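Local structure of regulatory protein SWI6 (Saccharomyces cerevisiae, 2XFV) at residues A1-L9 with L17-T25; L30-Q38 with E48-T56. The protein forms, with SWI4 or MBP1, the SBF and MBF complexes that drive cell-cycle-dependent transcription in budding yeast, the chain here being its amino-terminal domain. One frame throughout, in Å; residues are numbered along the deposited sequence. Where two conformers were deposited one is given.

The two contacts follow one another along the chain: contact 1 closes at T25, and contact 2 opens at L30 after the short strand 28-29. Contact 1 pairs strands 2-9 and 15-22 into a hairpin; contact 2 lays the loop between helices 34-43 and 57-67 against residues 30-38, which run into helix 34-43. Their centres are 16 Å apart, yet the segments touch, because H32 and F33 of segment 30-38 pack on strand 15-22: CZ of F33 lies 3.5 Å from CD2 of L19. Hairpin and helix thus belong to one compact unit, the amino-terminal domain of SWI6, whose sequence family is grouped with the helix-turn-helix proteins.

Contact 1 of 2, residues A1-L9 with L17-T25; sequences ALEEVVRYL and LTLTRDSET
E3 and R21 face each other as a hydrogen-bonded pair of the antiparallel strands 2-9 and 17-22, and their side chains run side by side on the face that also carries V5 and L19. In R21, CB packs 4.1 Å from the carbonyl O of E3. CG stands anti to the backbone N (chi1 -162°), and the chain stays extended until it bends at chi3, which swings the guanidinium across to the carboxylate; CD on the way passes 4.1 Å from E3 OE1. A side-on salt bridge through NE and NH1 follows: NE gives its N-H to OE1 of E3 over 2.9 Å, and at the tip NH1 reaches the same oxygen, with a weak bond to OE2. The carboxylate lies at the edge of the guanidinium, but the two planes are 41° apart, so both nitrogens approach OE1 from one face of the carboxylate. On the same face of the sheet V5 CG1 meets CB of L19 at 3.8 Å.

On the face of T18 and T20, T20 OG1 donates to OE1 of E4 at 2.7 Å and also has a weak bond with H32 NE2. The glutamate runs alongside T20 and crosses T18 obliquely, E4 CG meeting T18 CG2 at 3.4 Å. Beyond the last strand pair, the amino terminus is held by S23: A1 N donates to S23 OG, while S23 N returns a bond to A1 O. A water joins A1 N to E24 OE1. D22 OD1 accepts from E24 N, an Asx turn, and from T25 N, just past the strand's end. L19 packs on F28, F33 and F99, while F105 of the second subunit covers E3, V5 and R21. With paired backbone bonds at R7-L17, V5-L19 and E3-R21, this is a regular antiparallel beta hairpin.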
ATOM      1  N   ALA A   1      -0.303  10.679  22.778  1.00 19.61           N
ATOM      2  CA  ALA A   1       0.732  11.626  22.357  1.00 20.67           C
ATOM      3  C   ALA A   1       0.733  11.685  20.834  1.00 20.73           C
ATOM      4  O   ALA A   1       0.199  10.795  20.193  1.00 19.07           O
ATOM      5  CB  ALA A   1       2.092  11.195  22.874  1.00 22.74           C
ATOM      6  N   LEU A   2       1.321  12.730  20.253  1.00 17.14           N
ATOM      7  CA  LEU A   2       1.399  12.819  18.786  1.00 15.62           C
ATOM      8  C   LEU A   2       2.704  12.191  18.293  1.00 19.96           C
ATOM      9  O   LEU A   2       3.758  12.368  18.913  1.00 21.70           O
ATOM     10  CB  LEU A   2       1.312  14.283  18.327  1.00 17.84           C
ATOM     11  CG  LEU A   2       0.005  15.024  18.627  1.00 22.03           C
ATOM     12  CD1 LEU A   2       0.086  16.464  18.162  1.00 26.91           C
ATOM     13  CD2 LEU A   2      -1.180  14.343  17.970  1.00 20.01           C
ATOM     14  N   GLU A   3       2.617  11.432  17.204  1.00 16.13           N
ATOM     15  CA  GLU A   3       3.782  10.816  16.573  1.00 19.04           C
ATOM     16  C   GLU A   3       3.798  11.337  15.153  1.00 21.25           C
ATOM     17  O   GLU A   3       2.746  11.503  14.542  1.00 22.91           O
ATOM     18  CB  GLU A   3       3.630   9.288  16.554  1.00 18.57           C
ATOM     19  CG  GLU A   3       3.609   8.662  17.950  1.00 23.12           C
ATOM     20  CD  GLU A   3       3.150   7.202  17.961  1.00 32.53           C
ATOM     21  OE1 GLU A   3       2.790   6.649  16.897  1.00 25.54           O
ATOM     22  OE2 GLU A   3       3.145   6.606  19.052  1.00 31.76           O
ATOM     23  N   GLU A   4       4.974  11.590  14.600  1.00 16.90           N
ATOM     24  CA  GLU A   4       4.986  12.261  13.310  1.00 17.54           C
ATOM     25  C   GLU A   4       6.138  11.833  12.401  1.00 20.84           C
ATOM     26  O   GLU A   4       7.251  11.626  12.866  1.00 20.73           O
ATOM     27  CB  GLU A   4       5.034  13.767  13.561  1.00 23.82           C
ATOM     28  CG  GLU A   4       4.710  14.607  12.367  1.00 31.79           C
ATOM     29  CD  GLU A   4       4.409  16.038  12.755  1.00 35.31           C
ATOM     30  OE1 GLU A   4       3.241  16.327  13.084  1.00 25.84           O
ATOM     31  OE2 GLU A   4       5.342  16.867  12.736  1.00 33.12           O
ATOM     32  N   VAL A   5       5.845  11.685  11.111  1.00 18.12           N
ATOM     33  CA  VAL A   5       6.888  11.471  10.112  0.63 22.45           C
ATOM     34  C   VAL A   5       6.585  12.366   8.916  1.00 18.31           C
ATOM     35  O   VAL A   5       5.432  12.528   8.522  1.00 19.73           O
ATOM     36  CB  VAL A   5       6.976   9.992   9.658  0.63 26.69           C
ATOM     37  CG1 VAL A   5       5.647   9.526   9.095  0.63 21.22           C
ATOM     38  CG2 VAL A   5       8.084   9.812   8.629  0.63 30.01           C
ATOM     39  N   VAL A   6       7.624  12.972   8.359  1.00 23.49           N
ATOM     40  CA  VAL A   6       7.437  13.811   7.174  1.00 27.71           C
ATOM     41  C   VAL A   6       8.340  13.365   6.029  1.00 28.24           C
ATOM     42  O   VAL A   6       9.495  12.989   6.243  1.00 24.36           O
ATOM     43  CB  VAL A   6       7.660  15.318   7.474  1.00 30.35           C
ATOM     44  CG1 VAL A   6       9.090  15.581   7.918  1.00 32.86           C
ATOM     45  CG2 VAL A   6       7.312  16.167   6.256  1.00 29.06           C
ATOM     46  N   ARG A   7       7.804  13.401   4.813  1.00 21.96           N
ATOM     47  CA  ARG A   7       8.580  13.113   3.616  1.00 24.72           C
ATOM     48  C   ARG A   7       8.294  14.210   2.597  1.00 28.94           C
ATOM     49  O   ARG A   7       7.295  14.914   2.718  1.00 26.40           O
ATOM     50  CB  ARG A   7       8.194  11.738   3.061  1.00 34.85           C
ATOM     51  CG  ARG A   7       8.530  10.582   3.998  1.00 27.44           C
ATOM     52  CD  ARG A   7      10.044  10.340   4.023  1.00 38.70           C
ATOM     53  NE  ARG A   7      10.533   9.967   5.352  1.00 44.25           N
ATOM     54  CZ  ARG A   7      10.470   8.737   5.849  1.00 48.26           C
ATOM     55  NH1 ARG A   7       9.936   7.761   5.130  1.00 41.84           N
ATOM     56  NH2 ARG A   7      10.939   8.479   7.062  1.00 50.22           N
ATOM     57  N   TYR A   8       9.159  14.358   1.599  1.00 21.26           N
ATOM     58  CA  TYR A   8       9.033  15.446   0.627  1.00 22.01           C
ATOM     59  C   TYR A   8       9.002  14.926  -0.804  1.00 26.36           C
ATOM     60  O   TYR A   8       9.641  13.920  -1.122  1.00 25.72           O
ATOM     61  CB  TYR A   8      10.204  16.433   0.777  1.00 27.49           C
ATOM     62  CG  TYR A   8      10.259  17.055   2.152  1.00 27.40           C
ATOM     63  CD1 TYR A   8       9.594  18.248   2.423  1.00 27.32           C
ATOM     64  CD2 TYR A   8      10.938  16.428   3.189  1.00 28.31           C
ATOM     65  CE1 TYR A   8       9.622  18.808   3.690  1.00 34.55           C
ATOM     66  CE2 TYR A   8      10.977  16.985   4.456  1.00 35.44           C
ATOM     67  CZ  TYR A   8      10.315  18.171   4.701  1.00 33.27           C
ATOM     68  OH  TYR A   8      10.348  18.721   5.964  1.00 35.28           O
ATOM     69  N   LEU A   9       8.280  15.626  -1.669  1.00 23.90           N
ATOM     70  CA  LEU A   9       8.274  15.283  -3.091  1.00 26.02           C
ATOM     71  C   LEU A   9       8.272  16.534  -3.958  1.00 26.50           C
ATOM     72  O   LEU A   9       8.424  17.649  -3.455  1.00 21.32           O
ATOM     73  CB  LEU A   9       7.075  14.391  -3.436  1.00 25.15           C
ATOM     74  CG  LEU A   9       5.711  14.911  -2.998  1.00 29.98           C
ATOM     75  CD1 LEU A   9       4.682  14.737  -4.100  1.00 31.95           C
ATOM     76  CD2 LEU A   9       5.277  14.202  -1.727  1.00 29.98           C
ATOM     77  N   LEU A  17       4.577  15.944   2.717  1.00 19.11           N
ATOM     78  CA  LEU A  17       3.445  15.191   3.242  1.00 17.38           C
ATOM     79  C   LEU A  17       3.800  14.763   4.659  1.00 20.54           C
ATOM     80  O   LEU A  17       4.774  14.035   4.861  1.00 18.46           O
ATOM     81  CB  LEU A  17       3.068  13.981   2.369  1.00 19.33           C
ATOM     82  CG  LEU A  17       1.873  13.201   2.958  1.00 20.72           C
ATOM     83  CD1 LEU A  17       0.657  14.132   3.242  1.00 18.25           C
ATOM     84  CD2 LEU A  17       1.465  12.018   2.068  1.00 23.85           C
ATOM     85  N   THR A  18       3.028  15.246   5.632  1.00 19.18           N
ATOM     86  CA  THR A  18       3.235  14.898   7.042  1.00 17.85           C
ATOM     87  C   THR A  18       2.161  13.922   7.532  1.00 17.98           C
ATOM     88  O   THR A  18       0.959  14.196   7.422  1.00 17.70           O
ATOM     89  CB  THR A  18       3.213  16.156   7.940  1.00 21.40           C
ATOM     90  OG1 THR A  18       4.236  17.063   7.518  1.00 20.19           O
ATOM     91  CG2 THR A  18       3.451  15.791   9.412  1.00 17.33           C
ATOM     92  N   LEU A  19       2.592  12.777   8.056  1.00 16.20           N
ATOM     93  CA  LEU A  19       1.682  11.879   8.768  1.00 14.78           C
ATOM     94  C   LEU A  19       1.779  12.172  10.264  1.00 15.46           C
ATOM     95  O   LEU A  19       2.830  12.000  10.878  1.00 18.38           O
ATOM     96  CB  LEU A  19       2.011  10.409   8.490  1.00 16.60           C
ATOM     97  CG  LEU A  19       2.039  10.019   7.008  1.00 20.18           C
ATOM     98  CD1 LEU A  19       2.303   8.511   6.837  1.00 21.06           C
ATOM     99  CD2 LEU A  19       0.730  10.418   6.313  1.00 20.72           C
ATOM    100  N   THR A  20       0.676  12.636  10.836  1.00 13.99           N
ATOM    101  CA  THR A  20       0.583  12.948  12.258  1.00 14.06           C
ATOM    102  C   THR A  20      -0.425  11.990  12.882  1.00 19.54           C
ATOM    103  O   THR A  20      -1.610  12.033  12.542  1.00 15.52           O
ATOM    104  CB  THR A  20       0.119  14.415  12.472  1.00 15.44           C
ATOM    105  OG1 THR A  20       1.066  15.316  11.871  1.00 17.31           O
ATOM    106  CG2 THR A  20      -0.005  14.752  13.977  1.00 18.06           C
ATOM    107  N   ARG A  21       0.049  11.103  13.761  1.00 17.32           N
ATOM    108  CA  ARG A  21      -0.810  10.090  14.392  1.00 15.71           C
ATOM    109  C   ARG A  21      -1.048  10.398  15.881  1.00 16.49           C
ATOM    110  O   ARG A  21      -0.116  10.771  16.590  1.00 18.15           O
ATOM    111  CB  ARG A  21      -0.167   8.692  14.262  1.00 17.61           C
ATOM    112  CG  ARG A  21      -1.147   7.516  14.483  1.00 20.08           C
ATOM    113  CD  ARG A  21      -0.447   6.139  14.413  1.00 21.30           C
ATOM    114  NE  ARG A  21       0.244   5.860  15.668  1.00 28.64           N
ATOM    115  CZ  ARG A  21      -0.208   5.047  16.619  1.00 26.26           C
ATOM    116  NH1 ARG A  21       0.492   4.887  17.736  1.00 19.60           N
ATOM    117  NH2 ARG A  21      -1.353   4.393  16.460  1.00 25.19           N
ATOM    118  N   ASP A  22      -2.286  10.238  16.342  1.00 15.87           N
ATOM    119  CA  ASP A  22      -2.610  10.321  17.770  1.00 14.36           C
ATOM    120  C   ASP A  22      -2.506   8.895  18.331  1.00 17.22           C
ATOM    121  O   ASP A  22      -3.208   8.000  17.877  1.00 18.57           O
ATOM    122  CB  ASP A  22      -4.031  10.869  17.962  1.00 16.80           C
ATOM    123  CG  ASP A  22      -4.432  10.994  19.428  1.00 21.88           C
ATOM    124  OD1 ASP A  22      -4.248  10.034  20.195  1.00 30.57           O
ATOM    125  OD2 ASP A  22      -4.980  12.044  19.802  1.00 24.33           O
ATOM    126  N   SER A  23      -1.609   8.683  19.295  1.00 19.92           N
ATOM    127  CA  SER A  23      -1.322   7.327  19.781  1.00 20.11           C
ATOM    128  C   SER A  23      -2.465   6.746  20.606  1.00 23.80           C
ATOM    129  O   SER A  23      -2.514   5.534  20.831  1.00 22.69           O
ATOM    130  CB  SER A  23      -0.030   7.314  20.612  1.00 21.23           C
ATOM    131  OG  SER A  23      -0.228   7.978  21.848  1.00 20.19           O
ATOM    132  N   GLU A  24      -3.369   7.605  21.076  1.00 19.27           N
ATOM    133  CA  GLU A  24      -4.524   7.142  21.854  1.00 25.96           C
ATOM    134  C   GLU A  24      -5.699   6.677  20.962  1.00 30.55           C
ATOM    135  O   GLU A  24      -6.332   5.666  21.248  1.00 31.92           O
ATOM    136  CB  GLU A  24      -4.964   8.202  22.880  1.00 24.08           C
ATOM    137  CG  GLU A  24      -3.817   8.675  23.821  1.00 29.42           C
ATOM    138  CD  GLU A  24      -4.236   9.755  24.835  1.00 43.83           C
ATOM    139  OE1 GLU A  24      -3.849  10.947  24.682  1.00 46.28           O
ATOM    140  OE2 GLU A  24      -4.942   9.410  25.801  1.00 35.60           O
ATOM    141  N   THR A  25      -5.970   7.392  19.872  1.00 17.70           N
ATOM    142  CA  THR A  25      -7.040   6.988  18.948  1.00 18.03           C
ATOM    143  C   THR A  25      -6.532   6.119  17.798  1.00 21.77           C
ATOM    144  O   THR A  25      -7.290   5.338  17.215  1.00 19.63           O
ATOM    145  CB  THR A  25      -7.749   8.215  18.334  1.00 21.23           C
ATOM    146  OG1 THR A  25      -6.821   8.927  17.507  1.00 17.88           O
ATOM    147  CG2 THR A  25      -8.269   9.148  19.430  1.00 23.87           C
TER
HETATM  148  O   HOH W   1      -2.828  11.787  22.342  1.00 17.75           O

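Contact 2 of 2, residues L30-Q38 with E48-T56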
ATOM      1  N   LEU A  30      -6.196  14.865   9.143  1.00 16.18           N
ATOM      2  CA  LEU A  30      -6.645  15.006   7.749  1.00 16.02           C
ATOM      3  C   LEU A  30      -5.935  16.132   7.006  1.00 15.36           C
ATOM      4  O   LEU A  30      -5.592  15.993   5.828  1.00 14.43           O
ATOM      5  CB  LEU A  30      -8.157  15.264   7.690  1.00 15.80           C
ATOM      6  CG  LEU A  30      -8.732  15.575   6.294  1.00 16.98           C
ATOM      7  CD1 LEU A  30      -8.608  14.351   5.374  1.00 16.84           C
ATOM      8  CD2 LEU A  30     -10.206  16.051   6.370  1.00 13.76           C
ATOM      9  N   LYS A  31      -5.736  17.268   7.673  1.00 13.25           N
ATOM     10  CA  LYS A  31      -5.382  18.485   6.932  1.00 15.28           C
ATOM     11  C   LYS A  31      -4.123  18.333   6.072  1.00 16.78           C
ATOM     12  O   LYS A  31      -4.039  18.917   4.983  1.00 17.22           O
ATOM     13  CB  LYS A  31      -5.226  19.695   7.866  1.00 16.78           C
ATOM     14  CG  LYS A  31      -4.039  19.585   8.795  1.00 27.86           C
ATOM     15  CD  LYS A  31      -3.462  20.950   9.169  1.00 50.40           C
ATOM     16  CE  LYS A  31      -4.331  21.684  10.160  1.00 52.03           C
ATOM     17  NZ  LYS A  31      -3.593  22.811  10.800  1.00 58.37           N
ATOM     18  N   HIS A  32      -3.140  17.574   6.563  1.00 15.05           N
ATOM     19  CA  HIS A  32      -1.873  17.371   5.846  1.00 19.09           C
ATOM     20  C   HIS A  32      -2.021  16.764   4.446  1.00 17.54           C
ATOM     21  O   HIS A  32      -1.153  16.945   3.599  1.00 16.05           O
ATOM     22  CB  HIS A  32      -0.909  16.488   6.663  1.00 16.35           C
ATOM     23  CG  HIS A  32      -0.458  17.111   7.951  1.00 20.64           C
ATOM     24  ND1 HIS A  32      -0.169  18.453   8.068  1.00 22.13           N
ATOM     25  CD2 HIS A  32      -0.229  16.569   9.171  1.00 16.62           C
ATOM     26  CE1 HIS A  32       0.212  18.714   9.308  1.00 23.48           C
ATOM     27  NE2 HIS A  32       0.181  17.588   9.998  1.00 19.60           N
ATOM     28  N   PHE A  33      -3.109  16.035   4.218  1.00 15.36           N
ATOM     29  CA  PHE A  33      -3.347  15.365   2.941  1.00 15.72           C
ATOM     30  C   PHE A  33      -3.988  16.273   1.894  1.00 19.71           C
ATOM     31  O   PHE A  33      -3.965  15.961   0.703  1.00 17.05           O
ATOM     32  CB  PHE A  33      -4.296  14.164   3.136  1.00 15.41           C
ATOM     33  CG  PHE A  33      -3.656  12.963   3.778  1.00 17.36           C
ATOM     34  CD1 PHE A  33      -3.058  11.980   2.995  1.00 20.46           C
ATOM     35  CD2 PHE A  33      -3.682  12.798   5.162  1.00 19.42           C
ATOM     36  CE1 PHE A  33      -2.471  10.859   3.583  1.00 24.06           C
ATOM     37  CE2 PHE A  33      -3.103  11.674   5.755  1.00 20.26           C
ATOM     38  CZ  PHE A  33      -2.497  10.713   4.965  1.00 20.83           C
ATOM     39  N   LEU A  34      -4.581  17.383   2.323  1.00 17.16           N
ATOM     40  CA  LEU A  34      -5.487  18.117   1.426  1.00 15.98           C
ATOM     41  C   LEU A  34      -4.854  18.780   0.189  1.00 19.46           C
ATOM     42  O   LEU A  34      -5.418  18.688  -0.910  1.00 17.75           O
ATOM     43  CB  LEU A  34      -6.373  19.102   2.205  1.00 14.59           C
ATOM     44  CG  LEU A  34      -7.255  18.435   3.272  1.00 15.16           C
ATOM     45  CD1 LEU A  34      -8.042  19.502   4.044  1.00 18.77           C
ATOM     46  CD2 LEU A  34      -8.204  17.405   2.652  1.00 20.47           C
ATOM     47  N   PRO A  35      -3.706  19.469   0.350  1.00 18.19           N
ATOM     48  CA  PRO A  35      -3.104  20.063  -0.860  1.00 18.38           C
ATOM     49  C   PRO A  35      -2.794  19.046  -1.968  1.00 19.43           C
ATOM     50  O   PRO A  35      -3.114  19.288  -3.140  1.00 18.93           O
ATOM     51  CB  PRO A  35      -1.814  20.707  -0.330  1.00 22.13           C
ATOM     52  CG  PRO A  35      -2.166  21.095   1.088  1.00 24.92           C
ATOM     53  CD  PRO A  35      -3.069  19.965   1.588  1.00 17.31           C
ATOM     54  N   ILE A  36      -2.188  17.921  -1.600  1.00 18.96           N
ATOM     55  CA  ILE A  36      -1.875  16.872  -2.565  1.00 18.84           C
ATOM     56  C   ILE A  36      -3.134  16.216  -3.122  1.00 19.41           C
ATOM     57  O   ILE A  36      -3.210  15.905  -4.308  1.00 19.55           O
ATOM     58  CB  ILE A  36      -0.926  15.814  -1.947  1.00 22.54           C
ATOM     59  CG1 ILE A  36       0.495  16.397  -1.842  1.00 23.00           C
ATOM     60  CG2 ILE A  36      -0.916  14.536  -2.773  1.00 22.47           C
ATOM     61  CD1 ILE A  36       1.426  15.584  -0.953  1.00 23.55           C
ATOM     62  N   LEU A  37      -4.128  16.008  -2.267  1.00 16.16           N
ATOM     63  CA  LEU A  37      -5.376  15.386  -2.715  1.00 19.22           C
ATOM     64  C   LEU A  37      -6.119  16.252  -3.729  1.00 22.86           C
ATOM     65  O   LEU A  37      -6.689  15.739  -4.701  1.00 19.14           O
ATOM     66  CB  LEU A  37      -6.280  15.061  -1.513  1.00 16.08           C
ATOM     67  CG  LEU A  37      -7.542  14.231  -1.795  1.00 24.88           C
ATOM     68  CD1 LEU A  37      -7.204  12.891  -2.463  1.00 24.23           C
ATOM     69  CD2 LEU A  37      -8.336  13.997  -0.495  1.00 23.14           C
ATOM     70  N   GLN A  38      -6.136  17.562  -3.494  1.00 17.55           N
ATOM     71  CA  GLN A  38      -6.761  18.497  -4.432  1.00 20.95           C
ATOM     72  C   GLN A  38      -6.053  18.491  -5.794  1.00 27.54           C
ATOM     73  O   GLN A  38      -6.702  18.480  -6.856  1.00 23.13           O
ATOM     74  CB  GLN A  38      -6.785  19.920  -3.838  1.00 21.96           C
ATOM     75  CG  GLN A  38      -7.444  20.976  -4.740  1.00 24.05           C
ATOM     76  CD  GLN A  38      -8.938  20.753  -4.922  1.00 35.25           C
ATOM     77  OE1 GLN A  38      -9.427  20.610  -6.047  1.00 47.77           O
ATOM     78  NE2 GLN A  38      -9.671  20.719  -3.817  1.00 27.01           N
ATOM     79  N   GLU A  48       3.061  18.431  -9.207  1.00 31.95           N
ATOM     80  CA  GLU A  48       2.869  19.849  -9.500  1.00 40.56           C
ATOM     81  C   GLU A  48       2.024  20.571  -8.445  1.00 38.22           C
ATOM     82  O   GLU A  48       1.556  21.690  -8.678  1.00 33.26           O
ATOM     83  CB  GLU A  48       2.315  20.071 -10.914  1.00 41.25           C
ATOM     84  CG  GLU A  48       0.948  19.472 -11.188  1.00 41.31           C
ATOM     85  CD  GLU A  48       0.525  19.635 -12.646  1.00 43.22           C
ATOM     86  OE1 GLU A  48       1.123  20.476 -13.350  1.00 56.03           O
ATOM     87  OE2 GLU A  48      -0.403  18.922 -13.085  1.00 41.39           O
ATOM     88  N   THR A  49       1.848  19.935  -7.286  1.00 28.22           N
ATOM     89  CA  THR A  49       1.193  20.588  -6.148  1.00 24.74           C
ATOM     90  C   THR A  49       1.895  21.896  -5.818  1.00 31.73           C
ATOM     91  O   THR A  49       3.125  21.966  -5.752  1.00 29.88           O
ATOM     92  CB  THR A  49       1.172  19.693  -4.885  1.00 23.46           C
ATOM     93  OG1 THR A  49       0.557  18.440  -5.203  1.00 22.36           O
ATOM     94  CG2 THR A  49       0.371  20.359  -3.747  1.00 23.79           C
ATOM     95  N   ASN A  50       1.105  22.943  -5.627  1.00 27.74           N
ATOM     96  CA  ASN A  50       1.649  24.237  -5.252  1.00 32.06           C
ATOM     97  C   ASN A  50       1.871  24.239  -3.746  1.00 33.31           C
ATOM     98  O   ASN A  50       0.929  24.062  -2.981  1.00 33.16           O
ATOM     99  CB  ASN A  50       0.671  25.344  -5.658  1.00 42.44           C
ATOM    100  CG  ASN A  50       1.240  26.739  -5.463  1.00 52.20           C
ATOM    101  OD1 ASN A  50       2.165  26.948  -4.676  1.00 45.33           O
ATOM    102  ND2 ASN A  50       0.677  27.707  -6.181  1.00 60.00           N
ATOM    103  N   PRO A  51       3.127  24.424  -3.313  1.00 42.25           N
ATOM    104  CA  PRO A  51       3.413  24.437  -1.875  1.00 41.77           C
ATOM    105  C   PRO A  51       2.659  25.565  -1.169  1.00 37.24           C
ATOM    106  O   PRO A  51       2.423  25.489   0.039  1.00 41.27           O
ATOM    107  CB  PRO A  51       4.926  24.705  -1.811  1.00 45.96           C
ATOM    108  CG  PRO A  51       5.448  24.389  -3.169  1.00 47.30           C
ATOM    109  CD  PRO A  51       4.331  24.671  -4.126  1.00 47.62           C
ATOM    110  N   ASP A  52       2.267  26.596  -1.914  1.00 31.40           N
ATOM    111  CA  ASP A  52       1.626  27.766  -1.307  1.00 44.80           C
ATOM    112  C   ASP A  52       0.122  27.634  -1.078  1.00 54.93           C
ATOM    113  O   ASP A  52      -0.455  28.387  -0.291  1.00 59.30           O
ATOM    114  CB  ASP A  52       1.903  29.030  -2.132  1.00 52.19           C
ATOM    115  CG  ASP A  52       3.351  29.470  -2.059  1.00 55.56           C
ATOM    116  OD1 ASP A  52       4.028  29.142  -1.061  1.00 56.16           O
ATOM    117  OD2 ASP A  52       3.808  30.145  -3.003  1.00 56.59           O
ATOM    118  N   SER A  53      -0.515  26.690  -1.761  1.00 52.95           N
ATOM    119  CA  SER A  53      -1.969  26.609  -1.728  1.00 55.46           C
ATOM    120  C   SER A  53      -2.467  25.758  -0.572  1.00 49.92           C
ATOM    121  O   SER A  53      -1.834  24.767  -0.194  1.00 51.36           O
ATOM    122  CB  SER A  53      -2.507  26.042  -3.044  1.00 63.55           C
ATOM    123  OG  SER A  53      -2.472  24.623  -3.037  1.00 72.33           O
ATOM    124  N   PHE A  54      -3.606  26.146  -0.006  1.00 31.95           N
ATOM    125  CA  PHE A  54      -4.308  25.260   0.903  1.00 33.17           C
ATOM    126  C   PHE A  54      -5.823  25.317   0.714  1.00 33.92           C
ATOM    127  O   PHE A  54      -6.429  26.392   0.727  1.00 34.14           O
ATOM    128  CB  PHE A  54      -3.928  25.477   2.364  1.00 43.98           C
ATOM    129  CG  PHE A  54      -4.218  24.277   3.223  1.00 47.39           C
ATOM    130  CD1 PHE A  54      -5.509  24.024   3.670  1.00 49.35           C
ATOM    131  CD2 PHE A  54      -3.209  23.375   3.544  1.00 48.65           C
ATOM    132  CE1 PHE A  54      -5.783  22.903   4.440  1.00 48.01           C
ATOM    133  CE2 PHE A  54      -3.476  22.252   4.311  1.00 41.57           C
ATOM    134  CZ  PHE A  54      -4.758  22.015   4.755  1.00 43.52           C
ATOM    135  N   PRO A  55      -6.430  24.144   0.519  1.00 32.46           N
ATOM    136  CA  PRO A  55      -7.854  24.007   0.200  1.00 29.20           C
ATOM    137  C   PRO A  55      -8.764  24.663   1.239  1.00 24.17           C
ATOM    138  O   PRO A  55      -8.554  24.497   2.436  1.00 25.72           O
ATOM    139  CB  PRO A  55      -8.054  22.489   0.185  1.00 31.21           C
ATOM    140  CG  PRO A  55      -6.722  21.952  -0.234  1.00 29.34           C
ATOM    141  CD  PRO A  55      -5.704  22.865   0.398  1.00 34.79           C
ATOM    142  N   THR A  56      -9.772  25.394   0.773  1.00 26.00           N
ATOM    143  CA  THR A  56     -10.752  25.987   1.674  1.00 26.43           C
ATOM    144  C   THR A  56     -11.666  24.897   2.212  1.00 26.37           C
ATOM    145  O   THR A  56     -11.645  23.757   1.730  1.00 22.98           O
ATOM    146  CB  THR A  56     -11.621  27.021   0.950  1.00 28.25           C
ATOM    147  OG1 THR A  56     -12.411  26.361  -0.050  1.00 26.28           O
ATOM    148  CG2 THR A  56     -10.751  28.102   0.300  1.00 32.33           C
TER
HETATM  149  O   HOH W   2      -3.504  21.785  -4.161  1.00 21.05           O
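The ring of F54 lies against K31, L34 and P35 together. Its CZ comes 3.2 Å from the carbonyl O of K31, which lies at the edge of the ring, near its plane. CG of P35 rests 3.5 Å from F54 CD2, and L34 CD1 approaches F54 CE1 obliquely, at 4.1 Å. F54 CG stands anti to the backbone N (chi1 -158°), which brings the ring onto the helix, though the bond from CA to CB points neither at it nor away.

P55 supplies the second bump. Its CG drops into the hollow framed by L34, P35 and Q38, 3.8 Å from L34 CB and 4.1 Å from Q38 CB, while its CD lies over one face of the F54 ring, offset toward the rim. The P35 ring fits the corner made by F54 and P55, with P35 CG 4.0 Å from P55 CD. Farther along, T49 CG2 fits beside the carbonyl O of P35 at 3.7 Å, and T49 OG1, hydrogen-bonded to I46 O, sits near CG1 of I36. No direct hydrogen bond crosses the contact; a water links P35 O to S53 OG.

The type I turn N50-S53 brings the loop round to the helix, and T56 N-caps helix 57-67. I36, pointing away from the loop, leans on I15 of strand 15-22; Q38, on the loop side, also touches E59 and L63 of helix 57-67.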